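Local coordinates for hydroquinone dioxygenase large subunit (Pseudomonas sp., PDB 4ZXA), which forms with a small subunit an iron-dependent hydroquinone 1,2-dioxygenase, which probably opens the aromatic ring of hydroquinone using molecular oxygen, at residues E[18-23]-E[30-35]; E[142-147]-E[229-234]; E[245-250]-E[308-313]. All blocks are in the same frame, centred on the assembly; numbering follows the deposited sequence.

Interaction 1 lies at the surface, where a short hairpin at the edge of an N-terminal sheet is closed by backbone bonds, a serine hydroxyl, water and one arginine. Interactions 2 and 3 are buried, with centres about 9 Å apart, and both reach 4-hydroxybenzonitrile. Interaction 2 joins two loops mainly through one carbonyl and a phenylalanine, whereas interaction 3 is a regular antiparallel strand pair with a buried salt bridge. The latter two also meet directly: W230 and N231 of the loop bond to E249 and T246 of the strand, and both contacts touch the second subunit. The centre of interaction 1 is about 26 Å from that of interaction 2 and 35 Å from that of interaction 3.

Interaction 1: E[18-23]-E[30-35]; sequences VQASPP and RSFQLG
A20 and F32 face each other as a non-hydrogen-bonded antiparallel pair, and the methyl CB of A20 rests 3.3 Å from CE2 of the phenyl ring. V18 reaches the edge of the same ring with CG1, its first torsion (172°) setting that methyl anti to the backbone N, 3.7 Å from F32 CD2. An alanine suits its place because it leaves room for the ring. Backbone bonds flank the pair: Q33 N gives a nearly straight bond to Q19 O (168°), and S21 N bonds to S31 O at 3.1 Å.

Toward the end where the loop joins the two strands, side chains take over. S21 OG accepts the N-H of S31 at 3.0 Å and donates to P22 O, so a small hydroxyl serves both the pairing and the turn into the prolines. R30 NH1 bonds to S21 O at 2.6 Å, while P23 CD covers one face of the guanidinium. One water joins Q19 N to Q33 O.

Further out, F32 packs on I132 of helix 122-136, and D135 and W136 bind the backbone of R30. P22 and P23 lack an N-H, consistent with the pairing passing to S21 OG and R30 NH1 near the loop.

Interaction 2: E[142-147]-E[229-234]; sequences DPFAAP and TWNPSV. With H8N (4-hydroxybenzonitrile), chain J.
The backbone N-H of T229 bonds to the carbonyl oxygen of F144, arriving almost along the C=O axis, with T229 N 2.9 Å from F144 O. T229 OG1 lies 3.3 Å from the same oxygen, its first torsion (64°) setting the hydroxyl between the backbone N and the carbonyl carbon. On the other branch, T229 CG2 packs loosely near A146 N, so the two branches of this beta-branched residue face different parts of the turn, the hydroxyl toward F144 O and the methyl toward A146.

F144 then crosses to N231. The rim atom CE2 of the phenyl ring stands 3.9 Å from N231 CG, with ring and amide planes 60° apart, and T229 O lies at the ring's edge. An alanine in place of F144 would probably leave N231 without this neighbour and open a gap against M71 and A75.

A type I turn from D142 to A145 presents F144. D142 OD1 accepts from F144 N at 2.9 Å, an Asx turn, and also forms a salt bridge with R167. W230, N231 and P232 belong to the ligand pocket: W230 turns the edge of its ring to 4-hydroxybenzonitrile, and P232 CD lies 3.5 Å from ligand CAE.

R72 of helix 63-75 bonds to the carbonyls of P143, T229 and W230, tying both loops to that helix. F144 packs on the same helix, T229 and A146 touch E249 of strand 241-249, and P232 sits against strand 310-318, while A146 also meets Y44 of the second subunit.

Interaction 3: E[245-250]-E[308-313]; sequences PTTEEF and TKRSML. With H8N (4-hydroxybenzonitrile), chain J.
The guanidinium of R310 holds E249 at its edge: NH1 bonds to OE1 at 2.8 Å, and OE1 lies close to the guanidinium plane. The two flat groups stand almost at right angles (84°), so the salt bridge uses a single oxygen, which is approached nearly along its C-O bond. T247 OG1 comes obliquely to the same guanidinium, 3.6 Å from R310 NE. Long, extended chains let this charged pair bridge the strands although buried; R310 NH1 has a second acidic partner in E149, and E249 OE2 is held by R192 and by Y44 of the second subunit.

The strands that carry these groups run antiparallel, part of the beta structure of a cupin enzyme. T246 with L313 and E248 with S311 are hydrogen-bonded pairs, each closed by two backbone bonds of 2.9 Å, such as T246 N to L313 O. Between them T247 and M312 form a non-hydrogen-bonded pair whose side chains pack on L223 of helix 219-224.

On the opposite face, with T246, E248, S311 and L313, T246 and E248 belong to the pocket, while S311 OG bonds to S307. A bend at chi2 (-70°) turns the E248 carboxylate back to T246, whose OG1 donates to OE1 at 2.9 Å from above the carboxylate plane and also accepts from N231 N. E248 OE2 takes the hydroxyl of 4-hydroxybenzonitrile, though the position of that oxygen is uncertain. L313 CB lies 3.9 Å from E248 CG, and its apolar side chain also touches F264 and I271.

Interaction 1: E[18-23]-E[30-35]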
ATOM      1  N   VAL E  18     -28.863  -5.296  -8.543  1.00 46.89           N
ATOM      2  CA  VAL E  18     -27.442  -5.234  -8.869  1.00 43.84           C
ATOM      3  C   VAL E  18     -27.132  -5.622 -10.326  1.00 38.28           C
ATOM      4  O   VAL E  18     -27.582  -6.662 -10.805  1.00 42.70           O
ATOM      5  CB  VAL E  18     -26.618  -6.133  -7.898  1.00 36.42           C
ATOM      6  CG1 VAL E  18     -25.171  -6.225  -8.360  1.00 33.65           C
ATOM      7  CG2 VAL E  18     -26.694  -5.596  -6.469  1.00 28.96           C
ATOM      8  N   GLN E  19     -26.364  -4.775 -11.013  1.00 36.74           N
ATOM      9  CA  GLN E  19     -25.866  -5.049 -12.362  1.00 29.98           C
ATOM     10  C   GLN E  19     -24.561  -5.826 -12.321  1.00 35.44           C
ATOM     11  O   GLN E  19     -23.501  -5.258 -12.040  1.00 34.94           O
ATOM     12  CB  GLN E  19     -25.599  -3.743 -13.082  1.00 30.50           C
ATOM     13  CG  GLN E  19     -26.727  -3.246 -13.938  1.00 37.91           C
ATOM     14  CD  GLN E  19     -26.545  -1.794 -14.315  1.00 47.13           C
ATOM     15  OE1 GLN E  19     -26.275  -1.464 -15.477  1.00 54.33           O
ATOM     16  NE2 GLN E  19     -26.679  -0.910 -13.325  1.00 48.57           N
ATOM     17  N   ALA E  20     -24.631  -7.122 -12.602  1.00 33.62           N
ATOM     18  CA  ALA E  20     -23.458  -7.984 -12.559  1.00 29.52           C
ATOM     19  C   ALA E  20     -23.340  -8.806 -13.834  1.00 34.65           C
ATOM     20  O   ALA E  20     -24.346  -9.203 -14.423  1.00 37.05           O
ATOM     21  CB  ALA E  20     -23.530  -8.904 -11.360  1.00 24.12           C
ATOM     22  N   SER E  21     -22.103  -9.068 -14.238  1.00 28.16           N
ATOM     23  CA  SER E  21     -21.809  -9.851 -15.425  1.00 31.64           C
ATOM     24  C   SER E  21     -21.673 -11.336 -15.087  1.00 33.46           C
ATOM     25  O   SER E  21     -21.629 -11.707 -13.920  1.00 35.15           O
ATOM     26  CB  SER E  21     -20.494  -9.378 -16.032  1.00 36.21           C
ATOM     27  OG  SER E  21     -19.401  -9.934 -15.325  1.00 33.39           O
ATOM     28  N   PRO E  22     -21.622 -12.192 -16.122  1.00 36.34           N
ATOM     29  CA  PRO E  22     -21.226 -13.593 -15.960  1.00 35.43           C
ATOM     30  C   PRO E  22     -19.807 -13.664 -15.417  1.00 39.21           C
ATOM     31  O   PRO E  22     -18.999 -12.760 -15.691  1.00 33.87           O
ATOM     32  CB  PRO E  22     -21.224 -14.132 -17.396  1.00 38.95           C
ATOM     33  CG  PRO E  22     -22.119 -13.233 -18.155  1.00 43.22           C
ATOM     34  CD  PRO E  22     -22.037 -11.881 -17.504  1.00 46.13           C
ATOM     35  N   PRO E  23     -19.498 -14.731 -14.664  1.00 32.52           N
ATOM     36  CA  PRO E  23     -18.120 -14.961 -14.230  1.00 32.06           C
ATOM     37  C   PRO E  23     -17.215 -14.838 -15.447  1.00 39.42           C
ATOM     38  O   PRO E  23     -17.586 -15.296 -16.529  1.00 37.68           O
ATOM     39  CB  PRO E  23     -18.134 -16.417 -13.760  1.00 35.85           C
ATOM     40  CG  PRO E  23     -19.565 -16.710 -13.436  1.00 36.35           C
ATOM     41  CD  PRO E  23     -20.390 -15.863 -14.360  1.00 34.62           C
ATOM     42  N   ARG E  30     -16.944 -11.827 -11.497  1.00 29.16           N
ATOM     43  CA  ARG E  30     -17.908 -10.985 -12.189  1.00 31.12           C
ATOM     44  C   ARG E  30     -17.502  -9.517 -12.119  1.00 28.11           C
ATOM     45  O   ARG E  30     -17.048  -9.043 -11.088  1.00 32.19           O
ATOM     46  CB  ARG E  30     -19.274 -11.113 -11.514  1.00 33.43           C
ATOM     47  CG  ARG E  30     -19.798 -12.523 -11.348  1.00 34.96           C
ATOM     48  CD  ARG E  30     -21.124 -12.499 -10.598  1.00 31.77           C
ATOM     49  NE  ARG E  30     -21.719 -13.826 -10.514  1.00 35.24           N
ATOM     50  CZ  ARG E  30     -22.514 -14.334 -11.448  1.00 41.09           C
ATOM     51  NH1 ARG E  30     -22.800 -13.622 -12.530  1.00 35.42           N
ATOM     52  NH2 ARG E  30     -23.023 -15.550 -11.307  1.00 42.08           N
ATOM     53  N   SER E  31     -17.691  -8.783 -13.198  1.00 28.69           N
ATOM     54  CA  SER E  31     -17.541  -7.337 -13.130  1.00 31.74           C
ATOM     55  C   SER E  31     -18.878  -6.744 -12.704  1.00 28.63           C
ATOM     56  O   SER E  31     -19.905  -7.390 -12.830  1.00 28.24           O
ATOM     57  CB  SER E  31     -17.112  -6.766 -14.485  1.00 31.49           C
ATOM     58  OG  SER E  31     -18.054  -7.104 -15.491  1.00 36.98           O
ATOM     59  N   PHE E  32     -18.867  -5.520 -12.191  1.00 32.62           N
ATOM     60  CA  PHE E  32     -20.098  -4.879 -11.737  1.00 29.66           C
ATOM     61  C   PHE E  32     -20.239  -3.472 -12.308  1.00 28.83           C
ATOM     62  O   PHE E  32     -19.253  -2.783 -12.584  1.00 28.09           O
ATOM     63  CB  PHE E  32     -20.187  -4.853 -10.200  1.00 25.60           C
ATOM     64  CG  PHE E  32     -20.385  -6.210  -9.574  1.00 27.28           C
ATOM     65  CD1 PHE E  32     -19.303  -7.045  -9.321  1.00 28.35           C
ATOM     66  CD2 PHE E  32     -21.651  -6.660  -9.248  1.00 25.43           C
ATOM     67  CE1 PHE E  32     -19.485  -8.302  -8.748  1.00 25.70           C
ATOM     68  CE2 PHE E  32     -21.837  -7.908  -8.671  1.00 26.13           C
ATOM     69  CZ  PHE E  32     -20.755  -8.729  -8.420  1.00 24.69           C
ATOM     70  N   GLN E  33     -21.485  -3.058 -12.486  1.00 27.13           N
ATOM     71  CA  GLN E  33     -21.790  -1.727 -12.965  1.00 26.16           C
ATOM     72  C   GLN E  33     -22.581  -1.000 -11.895  1.00 32.14           C
ATOM     73  O   GLN E  33     -23.524  -1.549 -11.311  1.00 32.23           O
ATOM     74  CB  GLN E  33     -22.618  -1.795 -14.252  1.00 32.08           C
ATOM     75  CG  GLN E  33     -22.805  -0.442 -14.939  1.00 31.89           C
ATOM     76  CD  GLN E  33     -21.576  -0.037 -15.729  1.00 32.83           C
ATOM     77  OE1 GLN E  33     -20.845  -0.894 -16.222  1.00 41.55           O
ATOM     78  NE2 GLN E  33     -21.332   1.265 -15.840  1.00 31.26           N
ATOM     79  N   LEU E  34     -22.192   0.237 -11.631  1.00 29.96           N
ATOM     80  CA  LEU E  34     -22.910   1.070 -10.684  1.00 27.01           C
ATOM     81  C   LEU E  34     -22.931   2.438 -11.308  1.00 28.04           C
ATOM     82  O   LEU E  34     -21.897   3.094 -11.394  1.00 30.34           O
ATOM     83  CB  LEU E  34     -22.190   1.091  -9.335  1.00 27.12           C
ATOM     84  CG  LEU E  34     -22.833   1.877  -8.194  1.00 31.18           C
ATOM     85  CD1 LEU E  34     -24.281   1.446  -8.003  1.00 33.49           C
ATOM     86  CD2 LEU E  34     -22.045   1.682  -6.905  1.00 30.83           C
ATOM     87  N   GLY E  35     -24.102   2.859 -11.780  1.00 34.54           N
ATOM     88  CA  GLY E  35     -24.196   4.068 -12.573  1.00 25.70           C
ATOM     89  C   GLY E  35     -23.100   4.000 -13.607  1.00 28.81           C
ATOM     90  O   GLY E  35     -22.989   3.024 -14.337  1.00 37.53           O
TER
HETATM   91  O   HOH W   1     -25.307  -2.427  -9.520  1.00 35.69           O
HETATM   92  O   HOH W   2     -25.782   1.775 -15.250  1.00 41.50           O

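Interaction 2: E[142-147]-E[229-234]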
ATOM      1  N   ASP E 142     -10.199 -13.453   4.703  1.00 31.27           N
ATOM      2  CA  ASP E 142     -11.160 -12.793   5.574  1.00 22.50           C
ATOM      3  C   ASP E 142     -10.813 -11.310   5.668  1.00 25.29           C
ATOM      4  O   ASP E 142      -9.886 -10.930   6.378  1.00 23.61           O
ATOM      5  CB  ASP E 142     -11.132 -13.453   6.953  1.00 24.87           C
ATOM      6  CG  ASP E 142     -11.854 -12.638   8.024  1.00 27.64           C
ATOM      7  OD1 ASP E 142     -12.653 -11.731   7.706  1.00 22.65           O
ATOM      8  OD2 ASP E 142     -11.622 -12.924   9.209  1.00 28.32           O
ATOM      9  N   PRO E 143     -11.574 -10.465   4.959  1.00 23.78           N
ATOM     10  CA  PRO E 143     -11.386  -9.008   4.845  1.00 25.83           C
ATOM     11  C   PRO E 143     -11.476  -8.263   6.187  1.00 23.74           C
ATOM     12  O   PRO E 143     -11.109  -7.087   6.251  1.00 21.87           O
ATOM     13  CB  PRO E 143     -12.555  -8.564   3.949  1.00 22.93           C
ATOM     14  CG  PRO E 143     -13.114  -9.792   3.375  1.00 25.23           C
ATOM     15  CD  PRO E 143     -12.822 -10.903   4.326  1.00 22.85           C
ATOM     16  N   PHE E 144     -11.961  -8.934   7.228  1.00 21.97           N
ATOM     17  CA  PHE E 144     -12.134  -8.309   8.535  1.00 25.23           C
ATOM     18  C   PHE E 144     -10.970  -8.578   9.500  1.00 24.70           C
ATOM     19  O   PHE E 144     -10.975  -8.120  10.640  1.00 23.45           O
ATOM     20  CB  PHE E 144     -13.423  -8.814   9.160  1.00 26.82           C
ATOM     21  CG  PHE E 144     -14.482  -7.768   9.300  1.00 27.12           C
ATOM     22  CD1 PHE E 144     -15.799  -8.059   8.985  1.00 25.44           C
ATOM     23  CD2 PHE E 144     -14.168  -6.508   9.779  1.00 24.85           C
ATOM     24  CE1 PHE E 144     -16.773  -7.111   9.124  1.00 30.56           C
ATOM     25  CE2 PHE E 144     -15.152  -5.546   9.933  1.00 26.02           C
ATOM     26  CZ  PHE E 144     -16.451  -5.853   9.604  1.00 33.06           C
ATOM     27  N   ALA E 145      -9.974  -9.319   9.037  1.00 22.95           N
ATOM     28  CA  ALA E 145      -8.879  -9.740   9.897  1.00 28.44           C
ATOM     29  C   ALA E 145      -7.558  -9.109   9.484  1.00 27.27           C
ATOM     30  O   ALA E 145      -7.414  -8.648   8.354  1.00 24.39           O
ATOM     31  CB  ALA E 145      -8.762 -11.249   9.877  1.00 26.86           C
ATOM     32  N   ALA E 146      -6.604  -9.090  10.412  1.00 24.61           N
ATOM     33  CA  ALA E 146      -5.250  -8.639  10.112  1.00 23.48           C
ATOM     34  C   ALA E 146      -4.548  -9.662   9.241  1.00 25.27           C
ATOM     35  O   ALA E 146      -4.948 -10.828   9.193  1.00 23.81           O
ATOM     36  CB  ALA E 146      -4.463  -8.417  11.379  1.00 24.89           C
ATOM     37  N   PRO E 147      -3.504  -9.222   8.535  1.00 23.30           N
ATOM     38  CA  PRO E 147      -2.827 -10.085   7.564  1.00 23.44           C
ATOM     39  C   PRO E 147      -2.264 -11.353   8.195  1.00 22.71           C
ATOM     40  O   PRO E 147      -2.387 -12.425   7.619  1.00 24.56           O
ATOM     41  CB  PRO E 147      -1.722  -9.183   7.017  1.00 25.15           C
ATOM     42  CG  PRO E 147      -2.293  -7.788   7.163  1.00 22.17           C
ATOM     43  CD  PRO E 147      -3.076  -7.816   8.429  1.00 20.56           C
ATOM     44  N   THR E 229     -11.082  -6.702  13.135  1.00 19.65           N
ATOM     45  CA  THR E 229     -10.290  -5.512  13.429  1.00 20.46           C
ATOM     46  C   THR E 229     -10.900  -4.238  12.844  1.00 19.26           C
ATOM     47  O   THR E 229     -11.671  -4.283  11.895  1.00 18.65           O
ATOM     48  CB  THR E 229      -8.862  -5.649  12.904  1.00 18.85           C
ATOM     49  OG1 THR E 229      -8.899  -5.743  11.474  1.00 26.97           O
ATOM     50  CG2 THR E 229      -8.218  -6.878  13.476  1.00 24.64           C
ATOM     51  N   TRP E 230     -10.543  -3.102  13.430  1.00 21.56           N
ATOM     52  CA  TRP E 230     -11.060  -1.808  13.001  1.00 19.08           C
ATOM     53  C   TRP E 230     -12.572  -1.843  12.794  1.00 23.40           C
ATOM     54  O   TRP E 230     -13.083  -1.592  11.685  1.00 23.38           O
ATOM     55  CB  TRP E 230     -10.328  -1.352  11.761  1.00 17.16           C
ATOM     56  CG  TRP E 230      -8.833  -1.397  11.935  1.00 19.81           C
ATOM     57  CD1 TRP E 230      -7.992  -2.390  11.532  1.00 16.90           C
ATOM     58  CD2 TRP E 230      -8.017  -0.406  12.564  1.00 18.51           C
ATOM     59  NE1 TRP E 230      -6.694  -2.076  11.857  1.00 20.51           N
ATOM     60  CE2 TRP E 230      -6.683  -0.863  12.497  1.00 23.69           C
ATOM     61  CE3 TRP E 230      -8.275   0.824  13.174  1.00 20.44           C
ATOM     62  CZ2 TRP E 230      -5.615  -0.122  13.010  1.00 23.17           C
ATOM     63  CZ3 TRP E 230      -7.223   1.557  13.684  1.00 18.71           C
ATOM     64  CH2 TRP E 230      -5.907   1.086  13.594  1.00 19.89           C
ATOM     65  N   ASN E 231     -13.284  -2.163  13.873  1.00 19.84           N
ATOM     66  CA  ASN E 231     -14.733  -2.223  13.833  1.00 23.22           C
ATOM     67  C   ASN E 231     -15.416  -1.789  15.127  1.00 20.56           C
ATOM     68  O   ASN E 231     -15.794  -2.620  15.949  1.00 19.43           O
ATOM     69  CB  ASN E 231     -15.196  -3.616  13.428  1.00 25.77           C
ATOM     70  CG  ASN E 231     -16.628  -3.619  12.926  1.00 29.52           C
ATOM     71  OD1 ASN E 231     -16.997  -2.812  12.071  1.00 24.02           O
ATOM     72  ND2 ASN E 231     -17.445  -4.506  13.471  1.00 29.12           N
ATOM     73  N   PRO E 232     -15.570  -0.474  15.301  1.00 23.26           N
ATOM     74  CA  PRO E 232     -16.238   0.062  16.490  1.00 24.81           C
ATOM     75  C   PRO E 232     -17.591  -0.618  16.678  1.00 29.22           C
ATOM     76  O   PRO E 232     -18.408  -0.618  15.750  1.00 24.72           O
ATOM     77  CB  PRO E 232     -16.419   1.550  16.154  1.00 20.99           C
ATOM     78  CG  PRO E 232     -15.311   1.844  15.148  1.00 20.71           C
ATOM     79  CD  PRO E 232     -15.205   0.579  14.333  1.00 21.75           C
ATOM     80  N   SER E 233     -17.809  -1.197  17.859  1.00 26.86           N
ATOM     81  CA  SER E 233     -19.035  -1.912  18.164  1.00 23.36           C
ATOM     82  C   SER E 233     -19.555  -1.462  19.542  1.00 27.91           C
ATOM     83  O   SER E 233     -18.775  -1.343  20.494  1.00 27.90           O
ATOM     84  CB  SER E 233     -18.769  -3.418  18.132  1.00 22.25           C
ATOM     85  OG  SER E 233     -19.964  -4.158  18.293  1.00 26.38           O
ATOM     86  N   VAL E 234     -20.859  -1.205  19.647  1.00 23.06           N
ATOM     87  CA  VAL E 234     -21.423  -0.564  20.837  1.00 24.37           C
ATOM     88  C   VAL E 234     -21.413  -1.478  22.072  1.00 26.79           C
ATOM     89  O   VAL E 234     -21.924  -2.596  22.019  1.00 25.34           O
ATOM     90  CB  VAL E 234     -22.882  -0.098  20.598  1.00 23.32           C
ATOM     91  CG1 VAL E 234     -23.485   0.412  21.883  1.00 19.04           C
ATOM     92  CG2 VAL E 234     -22.942   0.971  19.527  1.00 22.19           C
TER
HETATM   93  NAA H8N J 402     -12.385   7.336  12.000  1.00 25.61           N
HETATM   94  CAC H8N J 402     -12.288   6.268  12.398  1.00 26.08           C
HETATM   95  CAI H8N J 402     -12.138   4.890  12.952  1.00 22.33           C
HETATM   96  CAF H8N J 402     -11.268   4.700  14.018  1.00 26.14           C
HETATM   97  CAD H8N J 402     -11.098   3.430  14.560  1.00 25.04           C
HETATM   98  CAH H8N J 402     -11.817   2.382  14.007  1.00 21.20           C
HETATM   99  OAB H8N J 402     -11.649   1.125  14.523  1.00 24.40           O
HETATM  100  CAE H8N J 402     -12.688   2.569  12.939  1.00 23.16           C
HETATM  101  CAG H8N J 402     -12.853   3.839  12.408  1.00 22.78           C

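Interaction 3: E[245-250]-E[308-313]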
ATOM      1  N   PRO E 245     -16.092   0.315  21.503  1.00 24.60           N
ATOM      2  CA  PRO E 245     -14.714  -0.187  21.532  1.00 21.57           C
ATOM      3  C   PRO E 245     -14.463  -1.075  20.333  1.00 24.44           C
ATOM      4  O   PRO E 245     -15.418  -1.582  19.740  1.00 24.51           O
ATOM      5  CB  PRO E 245     -14.672  -1.052  22.795  1.00 24.53           C
ATOM      6  CG  PRO E 245     -15.969  -0.760  23.531  1.00 26.77           C
ATOM      7  CD  PRO E 245     -16.944  -0.339  22.505  1.00 19.40           C
ATOM      8  N   THR E 246     -13.195  -1.276  19.999  1.00 23.82           N
ATOM      9  CA  THR E 246     -12.809  -2.127  18.879  1.00 22.19           C
ATOM     10  C   THR E 246     -11.333  -2.498  19.045  1.00 23.30           C
ATOM     11  O   THR E 246     -10.585  -1.778  19.699  1.00 20.77           O
ATOM     12  CB  THR E 246     -13.032  -1.401  17.536  1.00 21.43           C
ATOM     13  OG1 THR E 246     -12.518  -2.188  16.461  1.00 21.52           O
ATOM     14  CG2 THR E 246     -12.334  -0.053  17.532  1.00 21.85           C
ATOM     15  N   THR E 247     -10.931  -3.633  18.477  1.00 21.75           N
ATOM     16  CA  THR E 247      -9.559  -4.094  18.566  1.00 19.69           C
ATOM     17  C   THR E 247      -8.857  -3.836  17.241  1.00 22.07           C
ATOM     18  O   THR E 247      -9.317  -4.278  16.197  1.00 22.13           O
ATOM     19  CB  THR E 247      -9.495  -5.586  18.957  1.00 21.54           C
ATOM     20  OG1 THR E 247     -10.065  -6.384  17.917  1.00 24.19           O
ATOM     21  CG2 THR E 247     -10.286  -5.815  20.250  1.00 19.75           C
ATOM     22  N   GLU E 248      -7.746  -3.110  17.294  1.00 20.64           N
ATOM     23  CA  GLU E 248      -7.076  -2.624  16.100  1.00 21.68           C
ATOM     24  C   GLU E 248      -5.726  -3.298  15.887  1.00 21.75           C
ATOM     25  O   GLU E 248      -4.895  -3.380  16.795  1.00 19.35           O
ATOM     26  CB  GLU E 248      -6.883  -1.100  16.173  1.00 19.68           C
ATOM     27  CG  GLU E 248      -7.954  -0.354  16.947  1.00 21.08           C
ATOM     28  CD  GLU E 248      -9.311  -0.317  16.252  1.00 27.07           C
ATOM     29  OE1 GLU E 248      -9.794  -1.373  15.780  1.00 24.36           O
ATOM     30  OE2 GLU E 248      -9.905   0.785  16.191  1.00 25.80           O
ATOM     31  N   GLU E 249      -5.522  -3.802  14.679  1.00 22.70           N
ATOM     32  CA  GLU E 249      -4.258  -4.412  14.301  1.00 22.74           C
ATOM     33  C   GLU E 249      -3.863  -3.935  12.910  1.00 21.87           C
ATOM     34  O   GLU E 249      -4.721  -3.684  12.071  1.00 21.10           O
ATOM     35  CB  GLU E 249      -4.344  -5.936  14.349  1.00 18.59           C
ATOM     36  CG  GLU E 249      -2.993  -6.618  14.372  1.00 23.15           C
ATOM     37  CD  GLU E 249      -3.086  -8.106  14.600  1.00 24.88           C
ATOM     38  OE1 GLU E 249      -4.116  -8.573  15.115  1.00 21.71           O
ATOM     39  OE2 GLU E 249      -2.123  -8.813  14.261  1.00 24.25           O
ATOM     40  N   PHE E 250      -2.562  -3.836  12.662  1.00 20.83           N
ATOM     41  CA  PHE E 250      -2.063  -3.352  11.384  1.00 19.84           C
ATOM     42  C   PHE E 250      -2.509  -1.922  11.074  1.00 19.33           C
ATOM     43  O   PHE E 250      -2.314  -1.015  11.876  1.00 18.41           O
ATOM     44  CB  PHE E 250      -2.494  -4.296  10.259  1.00 20.16           C
ATOM     45  CG  PHE E 250      -1.715  -4.125   8.991  1.00 22.27           C
ATOM     46  CD1 PHE E 250      -0.344  -3.974   9.020  1.00 19.41           C
ATOM     47  CD2 PHE E 250      -2.357  -4.117   7.765  1.00 22.71           C
ATOM     48  CE1 PHE E 250       0.373  -3.817   7.854  1.00 22.05           C
ATOM     49  CE2 PHE E 250      -1.643  -3.959   6.599  1.00 20.60           C
ATOM     50  CZ  PHE E 250      -0.280  -3.810   6.644  1.00 20.19           C
ATOM     51  N   THR E 308       0.650  -1.714  15.648  1.00 15.92           N
ATOM     52  CA  THR E 308       1.501  -2.872  15.412  1.00 19.21           C
ATOM     53  C   THR E 308       0.986  -4.105  16.135  1.00 20.06           C
ATOM     54  O   THR E 308       0.903  -5.169  15.541  1.00 17.64           O
ATOM     55  CB  THR E 308       2.957  -2.620  15.817  1.00 16.95           C
ATOM     56  OG1 THR E 308       3.500  -1.553  15.028  1.00 18.14           O
ATOM     57  CG2 THR E 308       3.758  -3.857  15.572  1.00 19.28           C
ATOM     58  N   LYS E 309       0.646  -3.960  17.414  1.00 15.96           N
ATOM     59  CA  LYS E 309       0.011  -5.047  18.138  1.00 24.68           C
ATOM     60  C   LYS E 309      -1.489  -4.801  18.247  1.00 24.39           C
ATOM     61  O   LYS E 309      -1.912  -3.679  18.498  1.00 25.03           O
ATOM     62  CB  LYS E 309       0.594  -5.202  19.553  1.00 23.77           C
ATOM     63  CG  LYS E 309      -0.212  -6.177  20.406  1.00 19.92           C
ATOM     64  CD  LYS E 309       0.399  -6.406  21.777  1.00 23.73           C
ATOM     65  CE  LYS E 309      -0.442  -7.353  22.654  1.00 18.57           C
ATOM     66  NZ  LYS E 309      -1.745  -6.761  23.086  1.00 24.56           N
ATOM     67  N   ARG E 310      -2.286  -5.849  18.064  1.00 20.53           N
ATOM     68  CA  ARG E 310      -3.712  -5.767  18.346  1.00 17.78           C
ATOM     69  C   ARG E 310      -3.921  -5.049  19.676  1.00 24.69           C
ATOM     70  O   ARG E 310      -3.482  -5.541  20.722  1.00 26.80           O
ATOM     71  CB  ARG E 310      -4.327  -7.164  18.406  1.00 19.79           C
ATOM     72  CG  ARG E 310      -5.768  -7.265  17.899  1.00 22.88           C
ATOM     73  CD  ARG E 310      -6.290  -8.680  18.112  1.00 20.92           C
ATOM     74  NE  ARG E 310      -7.605  -8.947  17.546  1.00 17.90           N
ATOM     75  CZ  ARG E 310      -7.819  -9.213  16.259  1.00 24.56           C
ATOM     76  NH1 ARG E 310      -6.805  -9.217  15.394  1.00 23.44           N
ATOM     77  NH2 ARG E 310      -9.050  -9.465  15.834  1.00 21.03           N
ATOM     78  N   SER E 311      -4.605  -3.902  19.629  1.00 21.04           N
ATOM     79  CA  SER E 311      -4.810  -3.060  20.801  1.00 22.42           C
ATOM     80  C   SER E 311      -6.281  -2.718  21.047  1.00 24.83           C
ATOM     81  O   SER E 311      -7.104  -2.746  20.133  1.00 20.35           O
ATOM     82  CB  SER E 311      -4.014  -1.764  20.666  1.00 25.79           C
ATOM     83  OG  SER E 311      -4.413  -1.048  19.513  1.00 27.82           O
ATOM     84  N   MET E 312      -6.595  -2.364  22.288  1.00 17.45           N
ATOM     85  CA  MET E 312      -7.966  -2.072  22.647  1.00 18.78           C
ATOM     86  C   MET E 312      -8.186  -0.582  22.557  1.00 21.00           C
ATOM     87  O   MET E 312      -7.543   0.190  23.274  1.00 22.01           O
ATOM     88  CB  MET E 312      -8.257  -2.574  24.051  1.00 20.59           C
ATOM     89  CG  MET E 312      -7.942  -4.048  24.233  1.00 18.19           C
ATOM     90  SD  MET E 312      -8.521  -4.611  25.842  1.00 25.29           S
ATOM     91  CE  MET E 312      -8.250  -6.385  25.696  1.00 22.74           C
ATOM     92  N   LEU E 313      -9.067  -0.171  21.651  1.00 15.98           N
ATOM     93  CA  LEU E 313      -9.363   1.246  21.466  1.00 17.78           C
ATOM     94  C   LEU E 313     -10.831   1.518  21.739  1.00 19.71           C
ATOM     95  O   LEU E 313     -11.714   0.814  21.250  1.00 18.77           O
ATOM     96  CB  LEU E 313      -9.011   1.720  20.049  1.00 21.29           C
ATOM     97  CG  LEU E 313      -9.517   3.124  19.663  1.00 21.73           C
ATOM     98  CD1 LEU E 313      -8.837   4.207  20.492  1.00 21.96           C
ATOM     99  CD2 LEU E 313      -9.287   3.403  18.203  1.00 21.56           C
TER
HETATM  100  NAA H8N J 402     -12.385   7.336  12.000  1.00 25.61           N
HETATM  101  CAC H8N J 402     -12.288   6.268  12.398  1.00 26.08           C
HETATM  102  CAI H8N J 402     -12.138   4.890  12.952  1.00 22.33           C
HETATM  103  CAF H8N J 402     -11.268   4.700  14.018  1.00 26.14           C
HETATM  104  CAD H8N J 402     -11.098   3.430  14.560  1.00 25.04           C
HETATM  105  CAH H8N J 402     -11.817   2.382  14.007  1.00 21.20           C
HETATM  106  OAB H8N J 402     -11.649   1.125  14.523  1.00 24.40           O
HETATM  107  CAE H8N J 402     -12.688   2.569  12.939  1.00 23.16           C
HETATM  108  CAG H8N J 402     -12.853   3.839  12.408  1.00 22.78           C